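Local atomic coordinates of dehydrogenase (Chromobacterium violaceum, PDB entry 3Q2I), a protein that binds NAD(H) and the sugar nucleotide UDP-GlcNAcA, and probably oxidises the latter on the route to 2,3-diacetamido-2,3-dideoxy-D-mannuronic acid. Residues K145-Q149 / E150-G154. Sequence-based numbering, arbitrary orientation.
Sequences KRAMQ and EKRFG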
ATOM      1  N   LYS A 145     -35.644  16.746   8.093  1.00 25.49           N
ATOM      2  CA  LYS A 145     -35.153  17.448   6.912  1.00 25.86           C
ATOM      3  C   LYS A 145     -35.343  18.970   7.023  1.00 25.91           C
ATOM      4  O   LYS A 145     -34.459  19.773   6.683  1.00 26.60           O
ATOM      5  CB  LYS A 145     -35.795  16.900   5.638  1.00 25.67           C
ATOM      6  CG  LYS A 145     -35.302  17.595   4.364  1.00 26.88           C
ATOM      7  CD  LYS A 145     -33.830  17.290   4.003  1.00 26.06           C
ATOM      8  CE  LYS A 145     -33.453  17.846   2.616  1.00 26.95           C
ATOM      9  NZ  LYS A 145     -32.018  17.645   2.232  1.00 30.61           N
ATOM     10  N   ARG A 146     -36.524  19.363   7.488  1.00 26.58           N
ATOM     11  CA  ARG A 146     -36.784  20.778   7.711  1.00 28.69           C
ATOM     12  C   ARG A 146     -35.813  21.409   8.705  1.00 29.77           C
ATOM     13  O   ARG A 146     -35.283  22.509   8.479  1.00 29.74           O
ATOM     14  CB  ARG A 146     -38.259  20.970   8.085  1.00 28.85           C
ATOM     15  CG  ARG A 146     -39.163  20.864   6.877  1.00 28.56           C
ATOM     16  CD  ARG A 146     -40.655  20.755   7.236  1.00 34.16           C
ATOM     17  NE  ARG A 146     -41.119  21.866   8.071  1.00 38.56           N
ATOM     18  CZ  ARG A 146     -42.134  21.786   8.930  1.00 39.50           C
ATOM     19  NH1 ARG A 146     -42.808  20.655   9.079  1.00 41.33           N
ATOM     20  NH2 ARG A 146     -42.476  22.842   9.658  1.00 43.85           N
ATOM     21  N   ALA A 147     -35.536  20.708   9.805  1.00 30.63           N
ATOM     22  CA  ALA A 147     -34.582  21.237  10.764  1.00 29.31           C
ATOM     23  C   ALA A 147     -33.222  21.444  10.115  1.00 28.49           C
ATOM     24  O   ALA A 147     -32.570  22.442  10.367  1.00 27.12           O
ATOM     25  CB  ALA A 147     -34.497  20.351  12.014  1.00 28.99           C
ATOM     26  N   MET A 148     -32.813  20.498   9.274  1.00 31.51           N
ATOM     27  CA  MET A 148     -31.549  20.583   8.549  1.00 31.61           C
ATOM     28  C   MET A 148     -31.560  21.785   7.610  1.00 32.42           C
ATOM     29  O   MET A 148     -30.643  22.597   7.648  1.00 31.85           O
ATOM     30  CB  MET A 148     -31.298  19.329   7.713  1.00 32.80           C
ATOM     31  CG  MET A 148     -30.644  18.207   8.473  1.00 35.04           C
ATOM     32  SD  MET A 148     -29.239  18.775   9.460  1.00 38.16           S
ATOM     33  CE  MET A 148     -29.212  17.451  10.624  1.00 41.61           C
ATOM     34  N   GLN A 149     -32.583  21.884   6.761  1.00 31.78           N
ATOM     35  CA  GLN A 149     -32.693  23.035   5.835  1.00 33.04           C
ATOM     36  C   GLN A 149     -32.650  24.396   6.536  1.00 32.60           C
ATOM     37  O   GLN A 149     -32.112  25.364   5.999  1.00 37.03           O
ATOM     38  CB  GLN A 149     -33.967  22.928   4.983  1.00 32.47           C
ATOM     39  CG  GLN A 149     -33.896  21.822   3.934  1.00 34.46           C
ATOM     40  CD  GLN A 149     -35.260  21.394   3.402  1.00 36.80           C
ATOM     41  OE1 GLN A 149     -36.304  21.755   3.947  1.00 45.06           O
ATOM     42  NE2 GLN A 149     -35.254  20.653   2.309  1.00 36.97           N
ATOM     43  N   GLU A 150     -33.223  24.489   7.728  1.00 34.79           N
ATOM     44  CA  GLU A 150     -33.176  25.732   8.491  1.00 34.76           C
ATOM     45  C   GLU A 150     -31.856  25.964   9.228  1.00 36.02           C
ATOM     46  O   GLU A 150     -31.693  26.991   9.868  1.00 35.97           O
ATOM     47  CB  GLU A 150     -34.335  25.776   9.487  1.00 37.07           C
ATOM     48  CG  GLU A 150     -35.673  25.485   8.861  1.00 41.99           C
ATOM     49  CD  GLU A 150     -36.444  26.767   8.675  1.00 52.68           C
ATOM     50  OE1 GLU A 150     -37.406  26.985   9.451  1.00 57.37           O
ATOM     51  OE2 GLU A 150     -36.025  27.572   7.808  1.00 48.34           O
ATOM     52  N   LYS A 151     -30.930  25.009   9.160  1.00 34.17           N
ATOM     53  CA  LYS A 151     -29.677  25.063   9.927  1.00 33.24           C
ATOM     54  C   LYS A 151     -29.865  25.103  11.443  1.00 30.06           C
ATOM     55  O   LYS A 151     -29.097  25.740  12.157  1.00 29.57           O
ATOM     56  CB  LYS A 151     -28.800  26.223   9.447  1.00 34.86           C
ATOM     57  CG  LYS A 151     -28.937  26.443   7.958  1.00 36.28           C
ATOM     58  CD  LYS A 151     -27.885  27.389   7.398  1.00 45.13           C
ATOM     59  CE  LYS A 151     -27.536  26.990   5.966  1.00 49.43           C
ATOM     60  NZ  LYS A 151     -26.050  26.986   5.758  1.00 56.40           N
ATOM     61  N   ARG A 152     -30.860  24.397  11.953  1.00 28.07           N
ATOM     62  CA  ARG A 152     -31.129  24.448  13.380  1.00 28.02           C
ATOM     63  C   ARG A 152     -30.006  23.830  14.221  1.00 29.23           C
ATOM     64  O   ARG A 152     -29.851  24.175  15.389  1.00 26.42           O
ATOM     65  CB  ARG A 152     -32.478  23.798  13.685  1.00 27.69           C
ATOM     66  CG  ARG A 152     -33.650  24.512  12.994  1.00 29.04           C
ATOM     67  CD  ARG A 152     -34.951  23.950  13.518  1.00 29.55           C
ATOM     68  NE  ARG A 152     -35.159  24.367  14.910  1.00 26.19           N
ATOM     69  CZ  ARG A 152     -36.100  23.850  15.694  1.00 23.21           C
ATOM     70  NH1 ARG A 152     -36.207  24.267  16.948  1.00 34.95           N
ATOM     71  NH2 ARG A 152     -36.859  22.847  15.262  1.00 32.11           N
ATOM     72  N   PHE A 153     -29.214  22.929  13.635  1.00 27.19           N
ATOM     73  CA  PHE A 153     -28.170  22.280  14.433  1.00 24.96           C
ATOM     74  C   PHE A 153     -26.883  23.112  14.491  1.00 23.09           C
ATOM     75  O   PHE A 153     -25.977  22.836  15.287  1.00 24.15           O
ATOM     76  CB  PHE A 153     -27.813  20.894  13.853  1.00 22.17           C
ATOM     77  CG  PHE A 153     -28.914  19.875  13.978  1.00 19.08           C
ATOM     78  CD1 PHE A 153     -28.969  19.017  15.074  1.00 19.19           C
ATOM     79  CD2 PHE A 153     -29.837  19.700  12.961  1.00 24.53           C
ATOM     80  CE1 PHE A 153     -29.939  18.035  15.167  1.00 19.88           C
ATOM     81  CE2 PHE A 153     -30.816  18.746  13.057  1.00 20.08           C
ATOM     82  CZ  PHE A 153     -30.884  17.901  14.159  1.00 20.53           C
ATOM     83  N   GLY A 154     -26.753  24.113  13.626  1.00 24.55           N
ATOM     84  CA  GLY A 154     -25.450  24.697  13.352  1.00 24.32           C
ATOM     85  C   GLY A 154     -24.553  23.563  12.832  1.00 23.59           C
ATOM     86  O   GLY A 154     -25.013  22.697  12.114  1.00 23.64           O
TER
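Ala147 and Arg152 meet through a nearly straight backbone hydrogen bond, Arg152 N to Ala147 O at 3.0 Å (171° at the hydrogen), at the C-terminal end of helix 139-149. Lys151 N turns back to hydrogen-bond Met148 O at 2.9 Å, lying above that carbonyl's plane. With the positive phi of Lys151 (60°), these two bonds make a Schellman motif, a worked example of helix termination. One residue earlier, Glu150 N still donates a helical hydrogen bond (i to i+4) to Arg146 O at 3.0 Å, and a type I beta turn from Lys151 to Gly154 carries the chain toward strand 156-164.

Apolar contacts follow the same reversal. Met148 bends at chi2 (-46°), bringing SD 4.7 Å from the Phe153 ring centroid in an oblique Met-aromatic contact. Ala147 CB touches the same ring at CE2 (4.1 Å) and the aliphatic CD of Arg152 (3.9 Å).

Charged ends look elsewhere: the Arg152 guanidinium forms a salt bridge with Asp286 and a cation-pi contact with Phe279, which also meets Phe153 edge-to-face, while Arg146 forms a salt bridge with Glu288. The cap thus gives the carbonyls of Ala147 and Met148 donors beyond the last helical bond, while Met148, Ala147 and Phe153 close an apolar patch against the large mixed sheet.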